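Local structure of putative adhesin (Bacteroides fragilis NCTC 9343, 3PET) at residues A[18-23]-A[40-45]; A[31-36]-A[80-85]; A[130-135]-A[149-154]; A[169-174]-A[187-192]. The protein is a putative lipoprotein adhesin, built as a right-handed beta-helix, that probably serves in cell adhesion. All blocks are in the same frame, centred on the assembly; numbering follows the deposited sequence.

Interaction 1. Residues A[18-23]-A[40-45]; sequences VKEFNK and GKTDLQ
Thr-42 is the centre of this contact and meets four residues in a row, Val-18 to Phe-21. The apolar part belongs to its methyl. CG2 of Thr-42 lies 3.4 Å from CE2 of Phe-21, at a slant to the ring. Thr-42 CG2 is 3.9 Å from Val-18 CG2 and also rests on the carbonyl O of Lys-19. With chi1 at -63° the methyl is trans to the backbone N of Thr-42. OG1 is beside that N and faces CG of Glu-20. Val-18 CG2 lies in the plane of the Phe-21 ring, at its edge. Val-18 CG2 reaches CB of Leu-44 at 4.3 Å.

The polar part runs through water. No direct hydrogen bond joins the two segments. One water donates to Val-18 O at 2.6 Å and to Thr-42 O at 2.8 Å. A second water is 2.7 Å from Thr-42 OG1 and donates to Gly-40 O. Its bond to OE1 of Glu-20 is weak. The extended Glu-20 chain crosses Thr-42 at about a right angle, with Glu-20 CG 3.3 Å from Thr-42 OG1.

An irregular loop thus closes over the N-terminal part by packing and water, not by strand pairing. It leads from strand 11-16 to strand 23-26. Phe-21 packs on Ile-85 of strand 82-87 and Leu-65 of strand 64-69, and Val-18 on strand 56-61. Leu-44 of strand 43-47 is buried against Ile-85, Leu-67 and Val-58.

Interaction 2. Residues A[31-36]-A[80-85]; sequences NIYYTQ and KMKITI
The ring of Tyr-33 meets the aliphatic chain of Lys-82. CG of Lys-82 is 3.7 Å from CD1 of Tyr-33 and slanted to the ring plane, while the side chains as a whole cross at about a right angle. Ile-83 O lies at the edge of the Tyr-33 ring, near its plane. Lys-82 NZ is over the ring but far off, 5.6 Å from the Tyr-33 centroid, so any cation-pi attraction is weak. NZ is hydrogen-bonded to a tetraethylene glycol molecule. The Tyr-33 ring also stacks with His-102. The ring of Tyr-34 is on the other side of the sheet. Its edge takes CG2 of Ile-85 in plane, 4.0 Å from Tyr-34 CD1. Its hydroxyl is bonded to Ser-87 OG.

The isoleucines share the Tyr-34 side. Ile-32 and Ile-83 lie alongside each other. Ile-32 CG1 sits beside the backbone N (chi1 -63°), which turns Ile-32 CG2 toward CD1 of Ile-85, 3.6 Å away.

The backbones form a parallel ladder of four hydrogen bonds. Ile-83 N to Asn-31 O is 2.9 Å and Tyr-33 N to Ile-83 O is 2.8 Å. Ile-85 N and Thr-35 N continue it. At its start a water links Asn-31 N to Met-81 O.

Strand 31-36 has strand 101-103 as its second, parallel neighbour. Strand 82-87 has the antiparallel strand 43-47. The pair therefore joins the coils of the right-handed beta-helix to the antiparallel N-terminal part. The isoleucines pack against strands 23-26 and 64-69 across the interior.

Interaction 3. Residues A[130-135]-A[149-154]; sequences QKLNVQ and QIAALH
His-154 gives the most surface to this contact, and its ring lies beside two side chains of the first strand. NE2 of Gln-135 is 3.3 Å from CD2 of His-154, with amide and ring planes 34° apart. This is packing, not a hydrogen bond. The Gln-135 chain bends at chi2 (-91°), which swings the amide back toward the histidine. OE1 of that amide is bonded to Lys-156 NZ. Asn-133 comes to the ring at its edge. OD1 of Asn-133 is 4.1 Å from CD2 of His-154 and 3.5 Å from CB of Ala-152. Asn-133 ND2 is bonded to Asp-113, which helps to fix the rotation of the amide.

Ile-150 comes next. CD1 of Ile-150 lies 4.1 Å from CG of Lys-131, in one of two conformers of that lysine. Ile-150 N donates to Gln-130 O at 2.9 Å. Gln-149 N donates weakly to the same oxygen. The side chains of Gln-130 and Gln-149 lie alongside, with amide planes 24° apart, and Gln-149 OE1 is bonded to Asn-169 ND2.

Leu-132 works on the opposite face of the sheet. CD2 of Leu-132 is 4.2 Å from CD2 of Leu-153, which also packs on Val-134 CG2. Leu-132 N and O both join the ladder, and Ala-152 N to Leu-132 O is 2.8 Å.

The two faces thus differ in chemistry. The interior is held by leucine, valine and alanine. The outer face is a row of polar or mixed pairs, with Asn-133 bonded to strand 111-116 and Gln-135 to Lys-156. The ladder satisfies the backbone groups between the strands, as expected for stacked beta-helix coils.

Interaction 4. Residues A[169-174]-A[187-192]; sequences NAVEAS and ESIDAA
Val-171 and Ile-189 form the close-packed inner side of this contact. They lie side by side and point the same way, with CG1 of Val-171 3.9 Å from CD1 of Ile-189. Both reach Cys-183 of strand 181-185. Ala-173 and Ala-191 follow on the same face. They are small, and their methyls meet mainly backbone oxygens across the contact. The backbone ladder is regular. Ala-173 N to Asp-190 O is its shortest bond at 2.7 Å, and Ala-192 N to Ala-173 O is 2.8 Å.

The corner is well bonded through its backbone, though its side chains are nearer solvent. Asn-169 O takes two donors, Glu-187 N at 2.8 Å and Ser-188 N, both in its carbonyl plane. Alongside this the Asn-169 amide and the Glu-187 carboxylate are stacked, with planes 16° apart. The amide ND2 is held by Gln-149 of the previous coil.

The outer face is looser and wetter. In one of its two conformers, Ser-188 has OG 3.4 Å from CB of Ala-170 and bound to a water. The same water donates to Val-171 O. A second water donates to Ala-173 O, and its bond to Asp-190 OD1 is weak and long. Glu-172 and Asp-190 both face outward, where their carboxylates stay apart. Such like charges would probably be eased by solvent.

Neighbouring parallel strands in exact register, with like positions stacked from coil to coil and a sharp corner before each strand, are typical of a parallel beta-helix, which in this protein is right-handed. Here they join two successive coils near the C-terminal end.

Interactions 2, 3 and 4 are parallel strand pairs. Interaction 1 is different: a surface loop lies over the N-terminal interior and meets the start of a strand mainly through Thr-42 and water. All four are partly buried. In the strand pairs the buried residues are on the inner faces and the exposed ones outside or at the ends. Interactions 1 and 2 touch. Phe-21 and Leu-44 pack on Ile-85, and strands 43-47 and 82-87 are neighbours. Interactions 3 and 4 also touch, since strands 147-155 and 171-175 are adjacent. Interiors vary from isoleucine and tyrosine in interaction 2 to leucine and valine in interaction 3 and much alanine in interaction 4. The centres of interactions 1 and 4 are about 34 Å apart.

Interaction 1. Residues A[18-23]-A[40-45]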
loop_
_atom_site.group_PDB
_atom_site.type_symbol
_atom_site.label_atom_id
_atom_site.label_comp_id
_atom_site.label_asym_id
_atom_site.label_seq_id
_atom_site.Cartn_x
_atom_site.Cartn_y
_atom_site.Cartn_z
ATOM N N VAL A 18 6.845 -3.195 33.037
ATOM C CA VAL A 18 7.988 -3.481 32.173
ATOM C C VAL A 18 9.188 -2.602 32.559
ATOM O O VAL A 18 9.018 -1.535 33.155
ATOM C CB VAL A 18 7.587 -3.277 30.682
ATOM C CG1 VAL A 18 6.543 -4.293 30.252
ATOM C CG2 VAL A 18 7.083 -1.859 30.411
ATOM N N LYS A 19 10.390 -3.051 32.184
ATOM C CA LYS A 19 11.635 -2.302 32.325
ATOM C C LYS A 19 11.571 -1.091 31.393
ATOM O O LYS A 19 10.811 -1.125 30.421
ATOM C CB LYS A 19 12.835 -3.184 31.931
ATOM C CG LYS A 19 13.281 -4.173 32.986
ATOM C CD LYS A 19 14.693 -4.639 32.667
ATOM C CE LYS A 19 15.037 -5.944 33.319
ATOM N NZ LYS A 19 16.203 -6.566 32.651
ATOM N N GLU A 20 12.381 -0.054 31.642
ATOM C CA GLU A 20 12.352 1.107 30.755
ATOM C C GLU A 20 12.896 0.732 29.358
ATOM O O GLU A 20 13.791 -0.100 29.225
ATOM C CB GLU A 20 13.090 2.304 31.351
ATOM C CG GLU A 20 12.900 3.565 30.509
ATOM C CD GLU A 20 13.489 4.837 31.080
ATOM O OE1 GLU A 20 13.762 4.871 32.299
ATOM O OE2 GLU A 20 13.653 5.811 30.315
ATOM N N PHE A 21 12.278 1.313 28.330
ATOM C CA PHE A 21 12.597 1.116 26.920
ATOM C C PHE A 21 12.526 2.465 26.223
ATOM O O PHE A 21 11.862 3.382 26.732
ATOM C CB PHE A 21 11.599 0.102 26.275
ATOM C CG PHE A 21 10.151 0.508 26.422
ATOM C CD1 PHE A 21 9.575 1.418 25.541
ATOM C CD2 PHE A 21 9.390 0.055 27.499
ATOM C CE1 PHE A 21 8.259 1.853 25.726
ATOM C CE2 PHE A 21 8.073 0.490 27.677
ATOM C CZ PHE A 21 7.522 1.384 26.794
ATOM N N ASN A 22 13.153 2.573 25.051
ATOM C CA ASN A 22 13.085 3.793 24.238
ATOM C C ASN A 22 12.692 3.429 22.795
ATOM O O ASN A 22 12.740 4.275 21.901
ATOM C CB ASN A 22 14.405 4.583 24.295
ATOM C CG ASN A 22 15.607 3.889 23.706
ATOM O OD1 ASN A 22 15.632 2.680 23.443
ATOM N ND2 ASN A 22 16.653 4.632 23.505
ATOM N N LYS A 23 12.297 2.162 22.581
ATOM C CA LYS A 23 11.874 1.649 21.282
ATOM C C LYS A 23 10.702 0.706 21.453
ATOM O O LYS A 23 10.602 0.012 22.463
ATOM C CB LYS A 23 13.020 0.931 20.530
ATOM C CG LYS A 23 14.171 1.834 20.097
ATOM C CD LYS A 23 15.297 1.062 19.389
ATOM C CE LYS A 23 16.230 0.194 20.261
ATOM N NZ LYS A 23 17.094 0.982 21.208
ATOM N N GLY A 40 8.818 10.563 34.887
ATOM C CA GLY A 40 9.848 9.527 34.803
ATOM C C GLY A 40 9.370 8.084 34.800
ATOM O O GLY A 40 10.170 7.167 34.990
ATOM N N LYS A 41 8.079 7.859 34.561
ATOM C CA LYS A 41 7.513 6.513 34.621
ATOM C C LYS A 41 7.458 5.772 33.283
ATOM O O LYS A 41 7.300 6.384 32.232
ATOM C CB LYS A 41 6.105 6.582 35.216
ATOM C CG LYS A 41 6.151 6.849 36.723
ATOM C CD LYS A 41 4.800 6.719 37.397
ATOM C CE LYS A 41 4.848 7.063 38.874
ATOM N NZ LYS A 41 5.985 6.420 39.597
ATOM N N THR A 42 7.592 4.442 33.344
ATOM C CA THR A 42 7.450 3.528 32.207
ATOM C C THR A 42 6.248 2.635 32.509
ATOM O O THR A 42 6.143 2.118 33.612
ATOM C CB THR A 42 8.739 2.735 31.914
ATOM O OG1 THR A 42 9.743 3.668 31.554
ATOM C CG2 THR A 42 8.571 1.742 30.774
ATOM N N ASP A 43 5.321 2.497 31.556
ATOM C CA ASP A 43 4.149 1.672 31.801
ATOM C C ASP A 43 3.556 1.137 30.502
ATOM O O ASP A 43 3.705 1.732 29.433
ATOM C CB ASP A 43 3.078 2.459 32.600
ATOM C CG ASP A 43 1.982 1.565 33.168
ATOM O OD1 ASP A 43 2.325 0.517 33.800
ATOM O OD2 ASP A 43 0.794 1.835 32.882
ATOM N N LEU A 44 2.928 -0.034 30.611
ATOM C CA LEU A 44 2.234 -0.690 29.527
ATOM C C LEU A 44 0.926 -1.203 30.043
ATOM O O LEU A 44 0.900 -1.969 31.019
ATOM C CB LEU A 44 3.063 -1.843 28.908
ATOM C CG LEU A 44 2.319 -2.698 27.861
ATOM C CD1 LEU A 44 2.029 -1.909 26.567
ATOM C CD2 LEU A 44 3.066 -3.962 27.569
ATOM N N GLN A 45 -0.172 -0.763 29.398
ATOM C CA GLN A 45 -1.511 -1.243 29.717
ATOM C C GLN A 45 -2.180 -1.725 28.478
ATOM O O GLN A 45 -2.089 -1.081 27.423
ATOM C CB GLN A 45 -2.387 -0.184 30.401
ATOM C CG GLN A 45 -1.754 0.393 31.651
ATOM C CD GLN A 45 -2.678 1.250 32.451
ATOM O OE1 GLN A 45 -3.608 1.893 31.936
ATOM N NE2 GLN A 45 -2.406 1.299 33.743
HETATM O O HOH W 1 7.207 -0.259 34.579
HETATM O O HOH W 2 10.989 4.886 33.652
#

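Interaction 2. Residues A[31-36]-A[80-85]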
loop_
_atom_site.group_PDB
_atom_site.type_symbol
_atom_site.label_atom_id
_atom_site.label_comp_id
_atom_site.label_asym_id
_atom_site.label_seq_id
_atom_site.Cartn_x
_atom_site.Cartn_y
_atom_site.Cartn_z
ATOM N N ASN A 31 -5.190 -0.811 18.368
ATOM C CA ASN A 31 -4.653 0.541 18.276
ATOM C C ASN A 31 -3.716 0.807 19.408
ATOM O O ASN A 31 -3.954 0.363 20.544
ATOM C CB ASN A 31 -5.776 1.578 18.230
ATOM C CG ASN A 31 -6.616 1.450 16.982
ATOM O OD1 ASN A 31 -6.133 1.101 15.908
ATOM N ND2 ASN A 31 -7.904 1.670 17.110
ATOM N N ILE A 32 -2.640 1.531 19.099
ATOM C CA ILE A 32 -1.616 1.871 20.090
ATOM C C ILE A 32 -1.596 3.368 20.338
ATOM O O ILE A 32 -1.565 4.152 19.382
ATOM C CB ILE A 32 -0.222 1.358 19.656
ATOM C CG1 ILE A 32 -0.222 -0.192 19.555
ATOM C CG2 ILE A 32 0.893 1.900 20.596
ATOM C CD1 ILE A 32 1.000 -0.800 18.841
ATOM N N TYR A 33 -1.553 3.757 21.628
ATOM C CA TYR A 33 -1.487 5.157 22.028
ATOM C C TYR A 33 -0.246 5.331 22.880
ATOM O O TYR A 33 -0.170 4.790 23.985
ATOM C CB TYR A 33 -2.776 5.587 22.786
ATOM C CG TYR A 33 -4.017 5.556 21.916
ATOM C CD1 TYR A 33 -4.743 4.376 21.739
ATOM C CD2 TYR A 33 -4.418 6.681 21.201
ATOM C CE1 TYR A 33 -5.865 4.335 20.904
ATOM C CE2 TYR A 33 -5.552 6.657 20.388
ATOM C CZ TYR A 33 -6.262 5.480 20.228
ATOM O OH TYR A 33 -7.371 5.486 19.419
ATOM N N TYR A 34 0.742 6.053 22.357
ATOM C CA TYR A 34 1.967 6.314 23.097
ATOM C C TYR A 34 1.903 7.718 23.725
ATOM O O TYR A 34 1.474 8.678 23.081
ATOM C CB TYR A 34 3.228 6.148 22.215
ATOM C CG TYR A 34 4.490 6.589 22.929
ATOM C CD1 TYR A 34 5.155 5.731 23.811
ATOM C CD2 TYR A 34 4.971 7.893 22.797
ATOM C CE1 TYR A 34 6.275 6.154 24.527
ATOM C CE2 TYR A 34 6.084 8.329 23.519
ATOM C CZ TYR A 34 6.729 7.457 24.385
ATOM O OH TYR A 34 7.809 7.894 25.108
ATOM N N THR A 35 2.345 7.814 24.976
ATOM C CA THR A 35 2.464 9.051 25.732
ATOM C C THR A 35 3.895 9.159 26.253
ATOM O O THR A 35 4.418 8.198 26.817
ATOM C CB THR A 35 1.449 9.100 26.908
ATOM O OG1 THR A 35 0.124 8.954 26.395
ATOM C CG2 THR A 35 1.552 10.428 27.723
ATOM N N GLN A 36 4.524 10.327 26.072
ATOM C CA GLN A 36 5.833 10.560 26.657
ATOM C C GLN A 36 5.578 10.978 28.104
ATOM O O GLN A 36 4.908 11.987 28.326
ATOM C CB GLN A 36 6.617 11.605 25.865
ATOM C CG GLN A 36 7.973 11.940 26.506
ATOM C CD GLN A 36 8.803 12.851 25.646
ATOM O OE1 GLN A 36 8.293 13.778 25.007
ATOM N NE2 GLN A 36 10.111 12.634 25.663
ATOM N N LYS A 80 -12.475 -3.594 20.643
ATOM C CA LYS A 80 -12.238 -3.000 21.977
ATOM C C LYS A 80 -10.757 -3.022 22.408
ATOM O O LYS A 80 -10.433 -2.372 23.406
ATOM C CB LYS A 80 -13.121 -3.635 23.082
ATOM C CG LYS A 80 -14.611 -3.312 22.926
ATOM C CD LYS A 80 -15.493 -4.301 23.673
ATOM C CE LYS A 80 -16.961 -4.163 23.328
ATOM N NZ LYS A 80 -17.607 -3.010 24.016
HETATM N N MSE A 81 -9.859 -3.699 21.637
HETATM C CA MSE A 81 -8.420 -3.797 21.965
HETATM C C MSE A 81 -7.733 -2.421 21.938
HETATM O O MSE A 81 -7.769 -1.740 20.911
HETATM C CB MSE A 81 -7.690 -4.757 21.006
HETATM C CG MSE A 81 -8.060 -6.224 21.208
HETATM SE SE MSE A 81 -7.744 -6.884 23.043
HETATM C CE MSE A 81 -5.876 -6.634 23.112
ATOM N N LYS A 82 -7.153 -1.994 23.068
ATOM C CA LYS A 82 -6.433 -0.713 23.135
ATOM C C LYS A 82 -5.136 -0.924 23.900
ATOM O O LYS A 82 -5.154 -1.439 25.031
ATOM C CB LYS A 82 -7.279 0.403 23.770
ATOM C CG LYS A 82 -6.668 1.776 23.553
ATOM C CD LYS A 82 -7.073 2.809 24.591
ATOM C CE LYS A 82 -8.417 3.424 24.307
ATOM N NZ LYS A 82 -8.752 4.512 25.263
ATOM N N ILE A 83 -4.017 -0.563 23.269
ATOM C CA ILE A 83 -2.694 -0.693 23.869
ATOM C C ILE A 83 -2.206 0.710 24.232
ATOM O O ILE A 83 -2.072 1.552 23.357
ATOM C CB ILE A 83 -1.721 -1.453 22.911
ATOM C CG1 ILE A 83 -2.251 -2.883 22.605
ATOM C CG2 ILE A 83 -0.286 -1.488 23.492
ATOM C CD1 ILE A 83 -1.700 -3.544 21.282
ATOM N N THR A 84 -1.951 0.961 25.521
ATOM C CA THR A 84 -1.514 2.252 26.025
ATOM C C THR A 84 -0.083 2.088 26.509
ATOM O O THR A 84 0.202 1.261 27.383
ATOM C CB THR A 84 -2.506 2.744 27.087
ATOM O OG1 THR A 84 -3.734 3.011 26.412
ATOM C CG2 THR A 84 -2.047 4.022 27.783
ATOM N N ILE A 85 0.830 2.864 25.901
ATOM C CA ILE A 85 2.261 2.777 26.203
ATOM C C ILE A 85 2.789 4.143 26.684
ATOM O O ILE A 85 2.430 5.183 26.132
ATOM C CB ILE A 85 3.044 2.286 24.945
ATOM C CG1 ILE A 85 2.417 1.015 24.308
ATOM C CG2 ILE A 85 4.543 2.067 25.266
ATOM C CD1 ILE A 85 3.186 0.440 23.029
HETATM O O HOH W 3 -8.223 -1.308 18.494
#

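Interaction 3. Residues A[130-135]-A[149-154]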
loop_
_atom_site.group_PDB
_atom_site.type_symbol
_atom_site.label_atom_id
_atom_site.label_comp_id
_atom_site.label_asym_id
_atom_site.label_seq_id
_atom_site.Cartn_x
_atom_site.Cartn_y
_atom_site.Cartn_z
ATOM N N GLN A 130 15.474 16.294 16.360
ATOM C CA GLN A 130 16.595 16.767 15.559
ATOM C C GLN A 130 16.536 16.056 14.231
ATOM O O GLN A 130 16.487 16.702 13.192
ATOM C CB GLN A 130 17.944 16.545 16.273
ATOM C CG GLN A 130 18.065 17.270 17.629
ATOM C CD GLN A 130 17.711 18.742 17.569
ATOM O OE1 GLN A 130 18.327 19.520 16.832
ATOM N NE2 GLN A 130 16.682 19.151 18.318
ATOM N N LYS A 131 16.525 14.714 14.267
ATOM C CA LYS A 131 16.487 13.901 13.062
ATOM C C LYS A 131 15.269 12.991 13.072
ATOM O O LYS A 131 14.996 12.317 14.072
ATOM C CB LYS A 131 17.776 13.076 12.903
ATOM C CG LYS A 131 19.044 13.916 12.762
ATOM C CD LYS A 131 20.290 13.052 12.731
ATOM C CE LYS A 131 21.543 13.888 12.681
ATOM N NZ LYS A 131 22.770 13.048 12.725
ATOM N N LEU A 132 14.534 12.987 11.961
ATOM C CA LEU A 132 13.368 12.139 11.770
ATOM C C LEU A 132 13.608 11.275 10.558
ATOM O O LEU A 132 13.998 11.780 9.494
ATOM C CB LEU A 132 12.067 12.947 11.606
ATOM C CG LEU A 132 10.824 12.149 11.157
ATOM C CD1 LEU A 132 10.331 11.174 12.245
ATOM C CD2 LEU A 132 9.737 13.070 10.706
ATOM N N ASN A 133 13.387 9.980 10.716
ATOM C CA ASN A 133 13.505 9.005 9.643
ATOM C C ASN A 133 12.217 8.218 9.562
ATOM O O ASN A 133 11.843 7.584 10.540
ATOM C CB ASN A 133 14.718 8.073 9.843
ATOM C CG ASN A 133 14.932 7.166 8.656
ATOM O OD1 ASN A 133 15.153 7.617 7.547
ATOM N ND2 ASN A 133 14.812 5.865 8.838
ATOM N N VAL A 134 11.521 8.284 8.409
ATOM C CA VAL A 134 10.268 7.567 8.192
ATOM C C VAL A 134 10.452 6.630 7.010
ATOM O O VAL A 134 10.796 7.071 5.909
ATOM C CB VAL A 134 9.042 8.517 7.984
ATOM C CG1 VAL A 134 7.764 7.733 7.676
ATOM C CG2 VAL A 134 8.827 9.412 9.188
ATOM N N GLN A 135 10.173 5.341 7.233
ATOM C CA GLN A 135 10.170 4.325 6.184
ATOM C C GLN A 135 8.800 3.693 6.207
ATOM O O GLN A 135 8.523 2.871 7.099
ATOM C CB GLN A 135 11.287 3.283 6.398
ATOM C CG GLN A 135 12.712 3.846 6.315
ATOM C CD GLN A 135 13.305 3.798 4.932
ATOM O OE1 GLN A 135 12.793 3.147 4.026
ATOM N NE2 GLN A 135 14.435 4.457 4.755
ATOM N N GLN A 149 14.973 19.051 12.497
ATOM C CA GLN A 149 16.069 19.739 11.822
ATOM C C GLN A 149 16.228 19.066 10.463
ATOM O O GLN A 149 16.335 19.732 9.446
ATOM C CB GLN A 149 17.364 19.709 12.657
ATOM C CG GLN A 149 17.369 20.694 13.829
ATOM C CD GLN A 149 17.382 22.158 13.407
ATOM O OE1 GLN A 149 17.854 22.535 12.325
ATOM N NE2 GLN A 149 16.859 23.022 14.259
ATOM N N ILE A 150 16.161 17.727 10.455
ATOM C CA ILE A 150 16.245 16.883 9.261
ATOM C C ILE A 150 15.069 15.917 9.270
ATOM O O ILE A 150 14.805 15.300 10.306
ATOM C CB ILE A 150 17.607 16.104 9.169
ATOM C CG1 ILE A 150 18.812 17.068 9.229
ATOM C CG2 ILE A 150 17.666 15.243 7.856
ATOM C CD1 ILE A 150 20.125 16.454 9.750
ATOM N N ALA A 151 14.395 15.750 8.112
ATOM C CA ALA A 151 13.306 14.768 7.957
ATOM C C ALA A 151 13.523 13.957 6.688
ATOM O O ALA A 151 13.508 14.508 5.577
ATOM C CB ALA A 151 11.942 15.456 7.931
ATOM N N ALA A 152 13.788 12.664 6.862
ATOM C CA ALA A 152 13.951 11.711 5.775
ATOM C C ALA A 152 12.628 10.967 5.669
ATOM O O ALA A 152 12.196 10.338 6.642
ATOM C CB ALA A 152 15.131 10.765 6.052
ATOM N N LEU A 153 11.921 11.154 4.550
ATOM C CA LEU A 153 10.578 10.597 4.321
ATOM C C LEU A 153 10.618 9.682 3.127
ATOM O O LEU A 153 10.768 10.161 1.996
ATOM C CB LEU A 153 9.557 11.751 4.112
ATOM C CG LEU A 153 9.546 12.865 5.182
ATOM C CD1 LEU A 153 8.593 14.004 4.795
ATOM C CD2 LEU A 153 9.173 12.317 6.572
ATOM N N HIS A 154 10.543 8.360 3.369
ATOM C CA HIS A 154 10.660 7.362 2.313
ATOM C C HIS A 154 9.428 6.476 2.309
ATOM O O HIS A 154 9.232 5.654 3.208
ATOM C CB HIS A 154 11.955 6.522 2.478
ATOM C CG HIS A 154 13.201 7.344 2.593
ATOM N ND1 HIS A 154 13.677 8.111 1.530
ATOM C CD2 HIS A 154 14.032 7.502 3.646
ATOM C CE1 HIS A 154 14.758 8.721 1.981
ATOM N NE2 HIS A 154 15.015 8.382 3.248
#

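Interaction 4. Residues A[169-174]-A[187-192]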
loop_
_atom_site.group_PDB
_atom_site.type_symbol
_atom_site.label_atom_id
_atom_site.label_comp_id
_atom_site.label_asym_id
_atom_site.label_seq_id
_atom_site.Cartn_x
_atom_site.Cartn_y
_atom_site.Cartn_z
ATOM N N ASN A 169 14.094 21.763 8.470
ATOM C CA ASN A 169 15.055 22.598 7.745
ATOM C C ASN A 169 15.516 21.885 6.486
ATOM O O ASN A 169 15.526 22.487 5.429
ATOM C CB ASN A 169 16.237 23.004 8.629
ATOM C CG ASN A 169 15.872 24.139 9.547
ATOM O OD1 ASN A 169 15.142 25.065 9.178
ATOM N ND2 ASN A 169 16.366 24.093 10.756
ATOM N N ALA A 170 15.852 20.599 6.595
ATOM C CA ALA A 170 16.301 19.774 5.474
ATOM C C ALA A 170 15.373 18.588 5.311
ATOM O O ALA A 170 15.041 17.910 6.290
ATOM C CB ALA A 170 17.731 19.304 5.703
ATOM N N VAL A 171 14.921 18.356 4.085
ATOM C CA VAL A 171 14.028 17.230 3.803
ATOM C C VAL A 171 14.672 16.345 2.750
ATOM O O VAL A 171 15.207 16.848 1.759
ATOM C CB VAL A 171 12.595 17.702 3.369
ATOM C CG1 VAL A 171 11.749 16.555 2.818
ATOM C CG2 VAL A 171 11.868 18.390 4.517
ATOM N N GLU A 172 14.590 15.016 2.959
ATOM C CA GLU A 172 14.988 14.003 1.971
ATOM C C GLU A 172 13.754 13.163 1.733
ATOM O O GLU A 172 13.329 12.445 2.630
ATOM C CB GLU A 172 16.184 13.169 2.434
ATOM C CG GLU A 172 17.468 13.989 2.543
ATOM C CD GLU A 172 18.384 13.679 3.714
ATOM O OE1 GLU A 172 18.288 12.568 4.286
ATOM O OE2 GLU A 172 19.212 14.557 4.054
ATOM N N ALA A 173 13.102 13.337 0.581
ATOM C CA ALA A 173 11.860 12.619 0.306
ATOM C C ALA A 173 11.954 11.737 -0.919
ATOM O O ALA A 173 12.430 12.181 -1.964
ATOM C CB ALA A 173 10.711 13.609 0.136
ATOM N N SER A 174 11.489 10.479 -0.799
ATOM C CA SER A 174 11.469 9.563 -1.935
ATOM C C SER A 174 10.184 8.764 -1.889
ATOM O O SER A 174 9.839 8.228 -0.840
ATOM C CB SER A 174 12.704 8.666 -1.967
ATOM O OG SER A 174 12.599 7.701 -3.000
ATOM N N GLU A 187 14.974 25.057 4.329
ATOM C CA GLU A 187 16.303 25.357 3.787
ATOM C C GLU A 187 16.706 24.489 2.571
ATOM O O GLU A 187 17.317 25.016 1.639
ATOM C CB GLU A 187 17.375 25.204 4.880
ATOM C CG GLU A 187 17.261 26.236 5.998
ATOM C CD GLU A 187 18.244 26.114 7.152
ATOM O OE1 GLU A 187 18.924 25.067 7.268
ATOM O OE2 GLU A 187 18.307 27.062 7.968
ATOM N N SER A 188 16.427 23.177 2.607
ATOM C CA SER A 188 16.806 22.312 1.488
ATOM C C SER A 188 15.840 21.156 1.306
ATOM O O SER A 188 15.224 20.688 2.274
ATOM C CB SER A 188 18.224 21.772 1.660
ATOM O OG SER A 188 18.318 20.858 2.737
ATOM N N ILE A 189 15.712 20.690 0.048
ATOM C CA ILE A 189 14.861 19.546 -0.252
ATOM C C ILE A 189 15.500 18.700 -1.346
ATOM O O ILE A 189 15.862 19.198 -2.410
ATOM C CB ILE A 189 13.360 19.849 -0.571
ATOM C CG1 ILE A 189 12.575 18.499 -0.752
ATOM C CG2 ILE A 189 13.191 20.790 -1.804
ATOM C CD1 ILE A 189 11.162 18.524 -0.549
ATOM N N ASP A 190 15.656 17.416 -1.050
ATOM C CA ASP A 190 16.079 16.404 -2.004
ATOM C C ASP A 190 14.834 15.550 -2.204
ATOM O O ASP A 190 14.361 14.931 -1.246
ATOM C CB ASP A 190 17.290 15.615 -1.477
ATOM C CG ASP A 190 18.052 14.860 -2.549
ATOM O OD1 ASP A 190 17.400 14.205 -3.396
ATOM O OD2 ASP A 190 19.298 14.893 -2.523
ATOM N N ALA A 191 14.210 15.621 -3.394
ATOM C CA ALA A 191 12.955 14.902 -3.640
ATOM C C ALA A 191 13.064 14.019 -4.868
ATOM O O ALA A 191 13.579 14.470 -5.904
ATOM C CB ALA A 191 11.792 15.894 -3.800
ATOM N N ALA A 192 12.605 12.741 -4.749
ATOM C CA ALA A 192 12.667 11.797 -5.870
ATOM C C ALA A 192 11.350 11.050 -6.041
ATOM O O ALA A 192 10.981 10.266 -5.170
ATOM C CB ALA A 192 13.809 10.805 -5.657
HETATM O O HOH W 4 17.703 18.176 1.718
HETATM O O HOH W 5 15.346 11.644 -2.302
#